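Local atomic coordinates of protein pof8 (Schizosaccharomyces pombe, PDB entry 6TZN), a protein that binds telomerase RNA and promotes assembly of that RNA with the catalytic subunit into the telomerase holoenzyme. Residues Met48-Arg53 / Thr57-Arg62; Ser30-Val35 / Ile61-Pro66; Asn74-Gln79 / Leu102-Ile107; Ser37-Asn42 / Ala69-Asn74. All coordinates share one frame; numbering follows the deposited sequence.

Contact 1: residues Met48-Arg53 / Thr57-Arg62; sequences MYIDYR and TEAIIR. With NO3 (nitrate ion), chain B.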
loop_
_atom_site.group_PDB
_atom_site.type_symbol
_atom_site.label_atom_id
_atom_site.label_comp_id
_atom_site.label_asym_id
_atom_site.label_seq_id
_atom_site.Cartn_x
_atom_site.Cartn_y
_atom_site.Cartn_z
ATOM N N MET A 48 -4.066 -8.597 -3.547
ATOM C CA MET A 48 -3.784 -9.976 -3.922
ATOM C C MET A 48 -2.330 -10.333 -3.659
ATOM O O MET A 48 -2.029 -11.410 -3.130
ATOM C CB MET A 48 -4.105 -10.199 -5.391
ATOM C CG MET A 48 -3.886 -11.633 -5.793
ATOM S SD MET A 48 -4.269 -11.892 -7.516
ATOM C CE MET A 48 -5.771 -10.960 -7.574
ATOM N N TYR A 49 -1.410 -9.454 -4.040
ATOM C CA TYR A 49 0.006 -9.689 -3.808
ATOM C C TYR A 49 0.646 -8.439 -3.240
ATOM O O TYR A 49 0.311 -7.316 -3.629
ATOM C CB TYR A 49 0.714 -10.122 -5.096
ATOM C CG TYR A 49 0.123 -11.391 -5.658
ATOM C CD1 TYR A 49 0.177 -12.576 -4.933
ATOM C CD2 TYR A 49 -0.518 -11.403 -6.890
ATOM C CE1 TYR A 49 -0.371 -13.744 -5.424
ATOM C CE2 TYR A 49 -1.059 -12.578 -7.402
ATOM C CZ TYR A 49 -0.995 -13.740 -6.653
ATOM O OH TYR A 49 -1.532 -14.915 -7.125
ATOM N N ILE A 50 1.550 -8.645 -2.298
ATOM C CA ILE A 50 2.326 -7.584 -1.685
ATOM C C ILE A 50 3.782 -7.891 -1.981
ATOM O O ILE A 50 4.304 -8.923 -1.542
ATOM C CB ILE A 50 2.070 -7.518 -0.173
ATOM C CG1 ILE A 50 0.592 -7.204 0.090
ATOM C CG2 ILE A 50 2.993 -6.501 0.492
ATOM C CD1 ILE A 50 0.202 -7.293 1.548
ATOM N N ASP A 51 4.430 -7.024 -2.751
ATOM C CA ASP A 51 5.853 -7.172 -3.034
ATOM C C ASP A 51 6.603 -6.311 -2.028
ATOM O O ASP A 51 6.541 -5.076 -2.081
ATOM C CB ASP A 51 6.175 -6.758 -4.468
ATOM C CG ASP A 51 5.448 -7.606 -5.520
ATOM O OD1 ASP A 51 4.892 -8.685 -5.204
ATOM O OD2 ASP A 51 5.445 -7.182 -6.689
ATOM N N TYR A 52 7.289 -6.954 -1.090
ATOM C CA TYR A 52 7.959 -6.229 -0.024
ATOM C C TYR A 52 9.210 -6.988 0.387
ATOM O O TYR A 52 9.171 -8.208 0.547
ATOM C CB TYR A 52 7.052 -6.037 1.200
ATOM C CG TYR A 52 7.784 -5.370 2.331
ATOM C CD1 TYR A 52 8.118 -4.021 2.270
ATOM C CD2 TYR A 52 8.202 -6.101 3.436
ATOM C CE1 TYR A 52 8.822 -3.409 3.292
ATOM C CE2 TYR A 52 8.901 -5.497 4.465
ATOM C CZ TYR A 52 9.210 -4.158 4.387
ATOM O OH TYR A 52 9.929 -3.565 5.392
ATOM N N ARG A 53 10.305 -6.252 0.560
ATOM C CA ARG A 53 11.576 -6.805 1.009
ATOM C C ARG A 53 11.903 -6.217 2.371
ATOM O O ARG A 53 11.846 -4.997 2.550
ATOM C CB ARG A 53 12.698 -6.454 0.031
ATOM C CG ARG A 53 14.024 -7.087 0.396
ATOM N N THR A 57 11.431 0.573 2.936
ATOM C CA THR A 57 10.340 1.403 3.428
ATOM C C THR A 57 9.227 1.543 2.401
ATOM O O THR A 57 8.320 2.360 2.588
ATOM C CB THR A 57 10.859 2.778 3.858
ATOM O OG1 THR A 57 11.440 3.438 2.730
ATOM C CG2 THR A 57 11.895 2.651 4.968
ATOM N N GLU A 58 9.281 0.770 1.320
ATOM C CA GLU A 58 8.282 0.819 0.265
ATOM C C GLU A 58 7.834 -0.593 -0.073
ATOM O O GLU A 58 8.573 -1.564 0.129
ATOM C CB GLU A 58 8.827 1.498 -1.002
ATOM C CG GLU A 58 9.270 2.936 -0.791
ATOM C CD GLU A 58 9.792 3.590 -2.056
ATOM O OE1 GLU A 58 9.810 2.925 -3.113
ATOM O OE2 GLU A 58 10.190 4.774 -1.987
ATOM N N ALA A 59 6.607 -0.701 -0.577
ATOM C CA ALA A 59 6.087 -1.951 -1.106
ATOM C C ALA A 59 5.285 -1.643 -2.359
ATOM O O ALA A 59 4.801 -0.524 -2.549
ATOM C CB ALA A 59 5.187 -2.660 -0.086
ATOM N N ILE A 60 5.130 -2.646 -3.218
ATOM C CA ILE A 60 4.225 -2.546 -4.363
ATOM C C ILE A 60 3.078 -3.517 -4.136
ATOM O O ILE A 60 3.305 -4.712 -3.917
ATOM C CB ILE A 60 4.933 -2.830 -5.698
ATOM C CG1 ILE A 60 6.015 -1.778 -5.958
ATOM C CG2 ILE A 60 3.911 -2.874 -6.829
ATOM C CD1 ILE A 60 6.768 -1.975 -7.256
ATOM N N ILE A 61 1.851 -3.002 -4.172
ATOM C CA ILE A 61 0.652 -3.804 -3.968
ATOM C C ILE A 61 0.000 -4.066 -5.320
ATOM O O ILE A 61 -0.275 -3.125 -6.078
ATOM C CB ILE A 61 -0.343 -3.095 -3.029
ATOM C CG1 ILE A 61 0.368 -2.463 -1.821
ATOM C CG2 ILE A 61 -1.442 -4.070 -2.604
ATOM C CD1 ILE A 61 1.161 -3.447 -0.971
ATOM N N ARG A 62 -0.255 -5.339 -5.623
ATOM C CA ARG A 62 -1.060 -5.731 -6.777
ATOM C C ARG A 62 -2.469 -5.994 -6.259
ATOM O O ARG A 62 -2.719 -7.009 -5.596
ATOM C CB ARG A 62 -0.469 -6.968 -7.460
ATOM C CG ARG A 62 -1.082 -7.329 -8.825
ATOM C CD ARG A 62 -2.412 -8.069 -8.693
ATOM N NE ARG A 62 -2.641 -8.982 -9.804
ATOM C CZ ARG A 62 -3.826 -9.278 -10.330
ATOM N NH1 ARG A 62 -4.937 -8.694 -9.891
ATOM N NH2 ARG A 62 -3.892 -10.163 -11.317
HETATM N N NO3 B . -0.399 -11.557 -10.850
HETATM O O1 NO3 B . -0.203 -10.492 -10.216
HETATM O O2 NO3 B . 0.367 -12.537 -10.676
HETATM O O3 NO3 B . -1.349 -11.662 -11.674
HETATM O O HOH W 1 10.196 -3.583 -0.725
#
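Arg62 lies alongside Met48, and the Met48 thioether covers one face of the guanidinium: SD sits 3.9 Å above the plane, over its centre, and CE approaches NH1 at 3.3 Å. With CG anti to the backbone N (chi1 -170°) and a bend at chi2, the arginine runs out next to Tyr49. A nitrate, probably from the crystallisation liquor, fills the hollow between them. NE and NH2 of Arg62 each donate to it, to O1 and O3, while O1 is 3.5 Å from Tyr49 CD2. Replacing Arg62 by an alanine would probably leave the nitrate without its two donors and open a gap beside Met48 and Tyr49. On the other face of the sheet, Ile61 CD1 rests against Ile50, 3.9 Å from CG2, and the Tyr52 ring leans on Ala59, CD1 to CB 4.0 Å. Paired bonds join Tyr49 with Arg62 and Asp51 with Ile60; Asp51 N to Ile60 O, at 2.8 Å, is nearly straight (170°). The polar end of Asp51 turns to Tyr115 of the C-terminal helix. Since Met48 and Tyr49 both face Arg62, the pairing contains a classic beta bulge, within the antiparallel hairpin of strands 47-51 and 58-63 of the xRRM.

Contact 2: residues Ser30-Val35 / Ile61-Pro66; sequences SLLSYV and IRWKTP. With NO3 (nitrate ion), chain B.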
loop_
_atom_site.group_PDB
_atom_site.type_symbol
_atom_site.label_atom_id
_atom_site.label_comp_id
_atom_site.label_asym_id
_atom_site.label_seq_id
_atom_site.Cartn_x
_atom_site.Cartn_y
_atom_site.Cartn_z
ATOM N N SER A 30 -2.517 -6.296 6.970
ATOM C CA SER A 30 -3.465 -5.861 7.990
ATOM C C SER A 30 -3.642 -4.351 7.975
ATOM O O SER A 30 -4.766 -3.849 8.127
ATOM C CB SER A 30 -2.990 -6.317 9.369
ATOM O OG SER A 30 -3.008 -7.728 9.447
ATOM N N LEU A 31 -2.544 -3.609 7.813
ATOM C CA LEU A 31 -2.624 -2.154 7.764
ATOM C C LEU A 31 -3.464 -1.702 6.572
ATOM O O LEU A 31 -4.357 -0.848 6.703
ATOM C CB LEU A 31 -1.214 -1.567 7.697
ATOM C CG LEU A 31 -1.065 -0.045 7.738
ATOM C CD1 LEU A 31 0.288 0.334 8.353
ATOM C CD2 LEU A 31 -1.202 0.559 6.347
ATOM N N LEU A 32 -3.191 -2.263 5.394
ATOM C CA LEU A 32 -3.972 -1.904 4.213
ATOM C C LEU A 32 -5.450 -2.206 4.421
ATOM O O LEU A 32 -6.305 -1.386 4.087
ATOM C CB LEU A 32 -3.438 -2.658 2.999
ATOM C CG LEU A 32 -2.063 -2.235 2.492
ATOM C CD1 LEU A 32 -1.611 -3.169 1.388
ATOM C CD2 LEU A 32 -2.074 -0.797 1.993
ATOM N N SER A 33 -5.773 -3.373 4.981
ATOM C CA SER A 33 -7.171 -3.722 5.216
ATOM C C SER A 33 -7.823 -2.774 6.214
ATOM O O SER A 33 -8.975 -2.362 6.030
ATOM C CB SER A 33 -7.268 -5.165 5.705
ATOM O OG SER A 33 -6.657 -6.039 4.774
ATOM N N TYR A 34 -7.105 -2.426 7.278
ATOM C CA TYR A 34 -7.630 -1.520 8.290
ATOM C C TYR A 34 -7.956 -0.161 7.683
ATOM O O TYR A 34 -9.049 0.385 7.892
ATOM C CB TYR A 34 -6.594 -1.391 9.413
ATOM C CG TYR A 34 -7.048 -0.561 10.584
ATOM C CD1 TYR A 34 -6.941 0.827 10.562
ATOM C CD2 TYR A 34 -7.592 -1.162 11.710
ATOM C CE1 TYR A 34 -7.374 1.589 11.631
ATOM C CE2 TYR A 34 -8.016 -0.410 12.786
ATOM C CZ TYR A 34 -7.908 0.964 12.739
ATOM O OH TYR A 34 -8.329 1.706 13.811
ATOM N N VAL A 35 -7.019 0.393 6.917
ATOM C CA VAL A 35 -7.218 1.701 6.299
ATOM C C VAL A 35 -8.326 1.649 5.249
ATOM O O VAL A 35 -9.206 2.523 5.209
ATOM C CB VAL A 35 -5.875 2.193 5.724
ATOM C CG1 VAL A 35 -6.051 3.440 4.887
ATOM C CG2 VAL A 35 -4.885 2.449 6.849
ATOM N N ILE A 61 1.851 -3.002 -4.172
ATOM C CA ILE A 61 0.652 -3.804 -3.968
ATOM C C ILE A 61 0.000 -4.066 -5.320
ATOM O O ILE A 61 -0.275 -3.125 -6.078
ATOM C CB ILE A 61 -0.343 -3.095 -3.029
ATOM C CG1 ILE A 61 0.368 -2.463 -1.821
ATOM C CG2 ILE A 61 -1.442 -4.070 -2.604
ATOM C CD1 ILE A 61 1.161 -3.447 -0.971
ATOM N N ARG A 62 -0.255 -5.339 -5.623
ATOM C CA ARG A 62 -1.060 -5.731 -6.777
ATOM C C ARG A 62 -2.469 -5.994 -6.259
ATOM O O ARG A 62 -2.719 -7.009 -5.596
ATOM C CB ARG A 62 -0.469 -6.968 -7.460
ATOM C CG ARG A 62 -1.082 -7.329 -8.825
ATOM C CD ARG A 62 -2.412 -8.069 -8.693
ATOM N NE ARG A 62 -2.641 -8.982 -9.804
ATOM C CZ ARG A 62 -3.826 -9.278 -10.330
ATOM N NH1 ARG A 62 -4.937 -8.694 -9.891
ATOM N NH2 ARG A 62 -3.892 -10.163 -11.317
ATOM N N TRP A 63 -3.388 -5.081 -6.564
ATOM C CA TRP A 63 -4.761 -5.196 -6.104
ATOM C C TRP A 63 -5.550 -6.111 -7.028
ATOM O O TRP A 63 -5.175 -6.346 -8.179
ATOM C CB TRP A 63 -5.404 -3.811 -6.048
ATOM C CG TRP A 63 -4.793 -2.978 -4.971
ATOM C CD1 TRP A 63 -3.758 -2.086 -5.099
ATOM C CD2 TRP A 63 -5.156 -2.977 -3.588
ATOM N NE1 TRP A 63 -3.471 -1.519 -3.878
ATOM C CE2 TRP A 63 -4.305 -2.059 -2.930
ATOM C CE3 TRP A 63 -6.115 -3.667 -2.839
ATOM C CZ2 TRP A 63 -4.394 -1.808 -1.562
ATOM C CZ3 TRP A 63 -6.204 -3.419 -1.481
ATOM C CH2 TRP A 63 -5.346 -2.497 -0.854
ATOM N N LYS A 64 -6.663 -6.634 -6.509
ATOM C CA LYS A 64 -7.483 -7.529 -7.319
ATOM C C LYS A 64 -8.047 -6.814 -8.543
ATOM O O LYS A 64 -8.079 -7.388 -9.640
ATOM C CB LYS A 64 -8.597 -8.160 -6.483
ATOM C CG LYS A 64 -9.326 -9.289 -7.197
ATOM C CD LYS A 64 -10.426 -9.881 -6.333
ATOM C CE LYS A 64 -11.102 -11.047 -7.035
ATOM N NZ LYS A 64 -12.168 -11.659 -6.198
ATOM N N THR A 65 -8.511 -5.578 -8.377
ATOM C CA THR A 65 -9.157 -4.817 -9.441
ATOM C C THR A 65 -8.710 -3.367 -9.376
ATOM O O THR A 65 -8.266 -2.893 -8.326
ATOM C CB THR A 65 -10.692 -4.848 -9.336
ATOM O OG1 THR A 65 -11.114 -4.032 -8.233
ATOM C CG2 THR A 65 -11.222 -6.275 -9.181
ATOM N N PRO A 66 -8.861 -2.616 -10.479
ATOM C CA PRO A 66 -8.513 -1.184 -10.435
ATOM C C PRO A 66 -9.301 -0.397 -9.403
ATOM O O PRO A 66 -8.771 0.560 -8.822
ATOM C CB PRO A 66 -8.810 -0.706 -11.864
ATOM C CG PRO A 66 -8.637 -1.924 -12.696
ATOM C CD PRO A 66 -9.177 -3.054 -11.854
HETATM N N NO3 B . -0.399 -11.557 -10.850
HETATM O O1 NO3 B . -0.203 -10.492 -10.216
HETATM O O2 NO3 B . 0.367 -12.537 -10.676
HETATM O O3 NO3 B . -1.349 -11.662 -11.674
#
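Ile61 CG2 covers one face of the Trp63 indole, 3.4 Å above its plane and offset toward the rim, while Leu32 CD1 approaches the ring obliquely, 4.3 Å from CZ2. At the far side of the strand the nitrate-bound Arg62 guanidinium turns NH1 to Trp63 O (2.9 Å), an acceptor lying close to the guanidinium plane, which helps fix the arginine's rotation. Leu32 and Ile61 meet tip to tip, with CD1 to CD1 at 3.7 Å; the same Leu32 methyl lies 3.8 Å from Ile61 CG1. One leucine branch thus touches both the isoleucine and the indole. This is the helix-on-sheet packing of an RRM, in which helix 25-39 lies on one face of the antiparallel sheet while Arg62 projects from the other. Leu32 CG stands anti to its carbonyl carbon (chi1 -70°), and chi2 of 174° extends CD1 toward strand 58-63. The indole is buried, and its NE1 is satisfied by Thr14 OG1 on the adjoining strand. Ala69 and Cys72 of helix 66-78 also pack against Trp63.

Contact 3: residues Asn74-Gln79 / Leu102-Ile107; sequences NAFRTQ and LIAELI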
loop_
_atom_site.group_PDB
_atom_site.type_symbol
_atom_site.label_atom_id
_atom_site.label_comp_id
_atom_site.label_asym_id
_atom_site.label_seq_id
_atom_site.Cartn_x
_atom_site.Cartn_y
_atom_site.Cartn_z
ATOM N N ASN A 74 -7.131 6.766 -2.571
ATOM C CA ASN A 74 -7.983 7.751 -1.908
ATOM C C ASN A 74 -7.846 7.665 -0.394
ATOM O O ASN A 74 -7.841 8.691 0.297
ATOM C CB ASN A 74 -9.440 7.542 -2.320
ATOM C CG ASN A 74 -9.690 7.897 -3.772
ATOM O OD1 ASN A 74 -8.916 8.632 -4.381
ATOM N ND2 ASN A 74 -10.779 7.375 -4.334
ATOM N N ALA A 75 -7.732 6.446 0.138
ATOM C CA ALA A 75 -7.657 6.255 1.582
ATOM C C ALA A 75 -6.431 6.944 2.173
ATOM O O ALA A 75 -6.530 7.658 3.179
ATOM C CB ALA A 75 -7.635 4.761 1.899
ATOM N N PHE A 76 -5.256 6.728 1.578
ATOM C CA PHE A 76 -4.056 7.347 2.131
ATOM C C PHE A 76 -3.963 8.834 1.832
ATOM O O PHE A 76 -3.281 9.557 2.567
ATOM C CB PHE A 76 -2.798 6.610 1.678
ATOM C CG PHE A 76 -2.618 5.285 2.348
ATOM C CD1 PHE A 76 -2.121 5.212 3.641
ATOM C CD2 PHE A 76 -2.985 4.113 1.700
ATOM C CE1 PHE A 76 -1.968 3.994 4.268
ATOM C CE2 PHE A 76 -2.832 2.889 2.318
ATOM C CZ PHE A 76 -2.316 2.828 3.608
ATOM N N ARG A 77 -4.645 9.312 0.790
ATOM C CA ARG A 77 -4.672 10.749 0.550
ATOM C C ARG A 77 -5.505 11.465 1.603
ATOM O O ARG A 77 -5.156 12.570 2.036
ATOM C CB ARG A 77 -5.218 11.046 -0.845
ATOM C CG ARG A 77 -5.134 12.519 -1.210
ATOM C CD ARG A 77 -5.869 12.827 -2.502
ATOM N NE ARG A 77 -7.313 12.685 -2.352
ATOM C CZ ARG A 77 -8.031 11.719 -2.916
ATOM N NH1 ARG A 77 -7.434 10.806 -3.671
ATOM N NH2 ARG A 77 -9.342 11.668 -2.723
ATOM N N THR A 78 -6.598 10.844 2.045
ATOM C CA THR A 78 -7.514 11.514 2.953
ATOM C C THR A 78 -7.283 11.173 4.421
ATOM O O THR A 78 -7.717 11.933 5.286
ATOM C CB THR A 78 -8.972 11.245 2.552
ATOM O OG1 THR A 78 -9.245 9.842 2.602
ATOM C CG2 THR A 78 -9.234 11.743 1.136
ATOM N N GLN A 79 -6.586 10.082 4.727
ATOM C CA GLN A 79 -6.294 9.689 6.103
ATOM C C GLN A 79 -4.806 9.878 6.382
ATOM O O GLN A 79 -3.965 9.320 5.673
ATOM C CB GLN A 79 -6.669 8.224 6.334
ATOM C CG GLN A 79 -8.105 7.842 5.979
ATOM C CD GLN A 79 -8.344 6.347 6.128
ATOM O OE1 GLN A 79 -7.777 5.710 7.014
ATOM N NE2 GLN A 79 -9.177 5.781 5.262
ATOM N N LEU A 102 2.456 7.825 5.687
ATOM C CA LEU A 102 2.269 6.836 4.636
ATOM C C LEU A 102 1.655 7.480 3.391
ATOM O O LEU A 102 0.712 8.278 3.476
ATOM C CB LEU A 102 1.363 5.716 5.145
ATOM C CG LEU A 102 2.036 4.807 6.182
ATOM C CD1 LEU A 102 1.009 4.089 7.026
ATOM C CD2 LEU A 102 2.941 3.804 5.476
ATOM N N ILE A 103 2.187 7.107 2.227
ATOM C CA ILE A 103 1.772 7.626 0.929
ATOM C C ILE A 103 1.493 6.440 0.017
ATOM O O ILE A 103 2.218 5.442 0.049
ATOM C CB ILE A 103 2.894 8.492 0.317
ATOM C CG1 ILE A 103 3.078 9.780 1.119
ATOM C CG2 ILE A 103 2.625 8.787 -1.170
ATOM C CD1 ILE A 103 4.259 10.594 0.670
ATOM N N ALA A 104 0.445 6.542 -0.798
ATOM C CA ALA A 104 0.160 5.546 -1.824
ATOM C C ALA A 104 0.063 6.237 -3.177
ATOM O O ALA A 104 -0.617 7.260 -3.306
ATOM C CB ALA A 104 -1.125 4.766 -1.524
ATOM N N GLU A 105 0.735 5.676 -4.177
ATOM C CA GLU A 105 0.762 6.229 -5.526
ATOM C C GLU A 105 0.464 5.130 -6.535
ATOM O O GLU A 105 0.989 4.018 -6.424
ATOM C CB GLU A 105 2.144 6.814 -5.863
ATOM C CG GLU A 105 2.736 7.737 -4.815
ATOM C CD GLU A 105 4.161 8.149 -5.141
ATOM O OE1 GLU A 105 4.572 9.249 -4.710
ATOM O OE2 GLU A 105 4.871 7.378 -5.826
ATOM N N LEU A 106 -0.356 5.452 -7.530
ATOM C CA LEU A 106 -0.631 4.513 -8.605
ATOM C C LEU A 106 0.586 4.423 -9.515
ATOM O O LEU A 106 1.158 5.447 -9.905
ATOM C CB LEU A 106 -1.845 4.991 -9.400
ATOM C CG LEU A 106 -2.439 3.994 -10.396
ATOM C CD1 LEU A 106 -3.133 2.849 -9.675
ATOM C CD2 LEU A 106 -3.407 4.720 -11.335
ATOM N N ILE A 107 0.993 3.203 -9.842
ATOM C CA ILE A 107 2.114 2.975 -10.745
ATOM C C ILE A 107 1.570 2.900 -12.166
ATOM O O ILE A 107 0.635 2.140 -12.441
ATOM C CB ILE A 107 2.868 1.689 -10.366
ATOM C CG1 ILE A 107 3.423 1.795 -8.940
ATOM C CG2 ILE A 107 3.996 1.418 -11.352
ATOM C CD1 ILE A 107 4.119 0.535 -8.449
HETATM O O HOH W 2 -0.537 10.349 2.273
HETATM O O HOH W 3 -1.192 8.700 5.384
#
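Phe76 and Leu102 are brought together by matching first torsions: in each, CG stands anti to the carbonyl carbon and beside the backbone N, with chi1 -73° for Phe76 and -71° for Leu102. The two side chains cross obliquely. Phe76 CD1 comes 3.8 Å from Leu102 CB, and CE1 continues the contact to Leu102 CD1 at 4.1 Å. The other ortho carbon, CD2, meets Ala104 CB, also at 3.8 Å. Leu102 therefore meets the CD1-CE1 side of the ring and Ala104 the CD2 side and CB, and both approach the ring obliquely. Leu31 and Leu32 of helix 25-39 add further apolar contacts to the phenylalanine, which reaches from helix 66-78 to strand 103-106, with helix 25-39 beside it.

Beside this apolar patch, water bridges the backbones where helix 66-78 ends. One water donates to Phe76 O and to Leu102 O, the latter at 2.7 Å. Within the helix, Asn74 O accepts from both Thr78 N and Thr78 OG1, which reach it from opposite faces of its carbonyl plane. Arg77 NH1 grips Asn74 OD1 at 2.7 Å (164°), a nearly straight bond lying close to the guanidinium plane. Across the two segments, then, the side chains meet purely by van der Waals packing, which joins helix 66-78 to strand 103-106, an outermost strand of the sheet within this chain; the polar link between their backbones is carried by solvent.

Contact 4: residues Ser37-Asn42 / Ala69-Asn74; sequences SRQTQN and AETCIN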
loop_
_atom_site.group_PDB
_atom_site.type_symbol
_atom_site.label_atom_id
_atom_site.label_comp_id
_atom_site.label_asym_id
_atom_site.label_seq_id
_atom_site.Cartn_x
_atom_site.Cartn_y
_atom_site.Cartn_z
ATOM N N SER A 37 -10.912 -0.237 5.073
ATOM C CA SER A 37 -12.246 -0.341 5.652
ATOM C C SER A 37 -12.773 0.997 6.157
ATOM O O SER A 37 -13.996 1.181 6.220
ATOM C CB SER A 37 -12.275 -1.391 6.764
ATOM O OG SER A 37 -11.596 -0.942 7.920
ATOM N N ARG A 38 -11.890 1.935 6.510
ATOM C CA ARG A 38 -12.328 3.285 6.855
ATOM C C ARG A 38 -12.673 4.119 5.632
ATOM O O ARG A 38 -13.379 5.121 5.765
ATOM C CB ARG A 38 -11.253 4.022 7.661
ATOM C CG ARG A 38 -11.351 3.843 9.162
ATOM C CD ARG A 38 -10.627 2.608 9.611
ATOM N NE ARG A 38 -11.042 2.220 10.947
ATOM C CZ ARG A 38 -10.999 0.975 11.399
ATOM N NH1 ARG A 38 -10.531 0.010 10.613
ATOM N NH2 ARG A 38 -11.420 0.705 12.630
ATOM N N GLN A 39 -12.202 3.726 4.450
ATOM C CA GLN A 39 -12.470 4.462 3.221
ATOM C C GLN A 39 -13.782 4.038 2.576
ATOM O O GLN A 39 -14.499 4.877 2.014
ATOM C CB GLN A 39 -11.306 4.270 2.242
ATOM C CG GLN A 39 -11.320 5.203 1.052
ATOM C CD GLN A 39 -11.166 6.659 1.458
ATOM O OE1 GLN A 39 -10.693 6.966 2.559
ATOM N NE2 GLN A 39 -11.545 7.561 0.566
ATOM N N THR A 40 -14.121 2.754 2.662
ATOM C CA THR A 40 -15.369 2.267 2.101
ATOM C C THR A 40 -15.738 0.952 2.770
ATOM O O THR A 40 -14.868 0.170 3.167
ATOM C CB THR A 40 -15.272 2.082 0.581
ATOM O OG1 THR A 40 -16.552 1.696 0.065
ATOM C CG2 THR A 40 -14.250 1.011 0.230
ATOM N N GLN A 41 -17.041 0.734 2.908
ATOM C CA GLN A 41 -17.581 -0.549 3.324
ATOM C C GLN A 41 -18.252 -1.283 2.175
ATOM O O GLN A 41 -18.827 -2.355 2.390
ATOM C CB GLN A 41 -18.570 -0.359 4.480
ATOM C CG GLN A 41 -17.905 -0.144 5.832
ATOM C CD GLN A 41 -17.077 -1.336 6.268
ATOM O OE1 GLN A 41 -15.874 -1.221 6.500
ATOM N NE2 GLN A 41 -17.719 -2.493 6.382
ATOM N N ASN A 42 -18.186 -0.734 0.960
ATOM C CA ASN A 42 -18.878 -1.323 -0.181
ATOM C C ASN A 42 -18.123 -2.522 -0.740
ATOM O O ASN A 42 -18.739 -3.518 -1.132
ATOM C CB ASN A 42 -19.084 -0.267 -1.267
ATOM N N ALA A 69 -7.440 -0.562 -6.171
ATOM C CA ALA A 69 -6.260 0.297 -6.180
ATOM C C ALA A 69 -6.645 1.759 -5.997
ATOM O O ALA A 69 -5.990 2.491 -5.246
ATOM C CB ALA A 69 -5.459 0.105 -7.468
ATOM N N GLU A 70 -7.713 2.200 -6.668
ATOM C CA GLU A 70 -8.167 3.579 -6.514
ATOM C C GLU A 70 -8.619 3.857 -5.086
ATOM O O GLU A 70 -8.355 4.937 -4.541
ATOM C CB GLU A 70 -9.315 3.846 -7.487
ATOM C CG GLU A 70 -9.728 5.309 -7.579
ATOM C CD GLU A 70 -10.834 5.537 -8.587
ATOM O OE1 GLU A 70 -11.792 4.734 -8.613
ATOM O OE2 GLU A 70 -10.747 6.518 -9.355
ATOM N N THR A 71 -9.314 2.898 -4.469
ATOM C CA THR A 71 -9.746 3.071 -3.088
ATOM C C THR A 71 -8.543 3.229 -2.164
ATOM O O THR A 71 -8.555 4.053 -1.240
ATOM C CB THR A 71 -10.601 1.873 -2.667
ATOM O OG1 THR A 71 -11.760 1.784 -3.507
ATOM C CG2 THR A 71 -11.025 1.983 -1.210
ATOM N N CYS A 72 -7.492 2.443 -2.403
ATOM C CA CYS A 72 -6.270 2.563 -1.615
ATOM C C CYS A 72 -5.667 3.958 -1.751
ATOM O O CYS A 72 -5.299 4.592 -0.751
ATOM C CB CYS A 72 -5.277 1.496 -2.071
ATOM S SG CYS A 72 -3.662 1.614 -1.290
ATOM N N ILE A 73 -5.550 4.453 -2.986
ATOM C CA ILE A 73 -4.990 5.786 -3.203
ATOM C C ILE A 73 -5.801 6.836 -2.457
ATOM O O ILE A 73 -5.247 7.705 -1.770
ATOM C CB ILE A 73 -4.912 6.103 -4.708
ATOM C CG1 ILE A 73 -4.025 5.089 -5.433
ATOM C CG2 ILE A 73 -4.412 7.526 -4.921
ATOM C CD1 ILE A 73 -2.655 4.976 -4.860
ATOM N N ASN A 74 -7.131 6.766 -2.571
ATOM C CA ASN A 74 -7.983 7.751 -1.908
ATOM C C ASN A 74 -7.846 7.665 -0.394
ATOM O O ASN A 74 -7.841 8.691 0.297
ATOM C CB ASN A 74 -9.440 7.542 -2.320
ATOM C CG ASN A 74 -9.690 7.897 -3.772
ATOM O OD1 ASN A 74 -8.916 8.632 -4.381
ATOM N ND2 ASN A 74 -10.779 7.375 -4.334
HETATM O O HOH W 4 -12.580 5.922 -2.265
#
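The apolar touches gather at a threonine methyl. Thr71 CG2 lies 3.7 Å from Thr40 CG2, the two side chains crossing at about a right angle, and 3.9 Å from Gln39 CG as Gln39 and Thr71 slide past each other in opposite directions. Farther out, the Gln39 amide packs against the backbone and CB of Asn74, NE2 to CB 3.6 Å. Its chain starts anti to the backbone N (chi1 -168°) and bends at chi2, bringing the amide against Asn74; the two amide planes are 53° apart. The contact joins the end of helix 25-39 to helix 66-78, the two helices on one side of the RRM sheet. Among polar links, a water accepts from Asn74 ND2 (3.1 Å) and only weakly from Gln39 NE2. An alanine in place of Gln39 would probably uncover Asn74 CB and leave that water without its weak second donor. Within the departing loop, Thr40 OG1 accepts from Asn42 N at 3.1 Å, an ST turn, while Thr71 OG1 bonds back to Leu67 O of its own helix.

In the fold
All four contacts belong to the C-terminal xRRM domain of Pof8, whose antiparallel sheet has the order 47-51, 58-63, 13-17, 103-106. Contacts 1 and 2 share Ile61 and Arg62 on strand 58-63, with centres about 10 Å apart. Contact 1 is nested within the loop closed by contact 4, their centres about 17 Å apart on opposite sides of the chain's centre. Contacts 2 and 4 alternate along the chain and touch, their centres about 8 Å apart. Contact 3 opens where contact 4 closes, at Asn74, and also touches contact 2. Contacts 2 and 3 pack helices 25-39 and 66-78 on the sheet, contact 4 joins those helices to each other, and together with the hairpin of contact 1 they assemble the domain's helix-on-sheet fold.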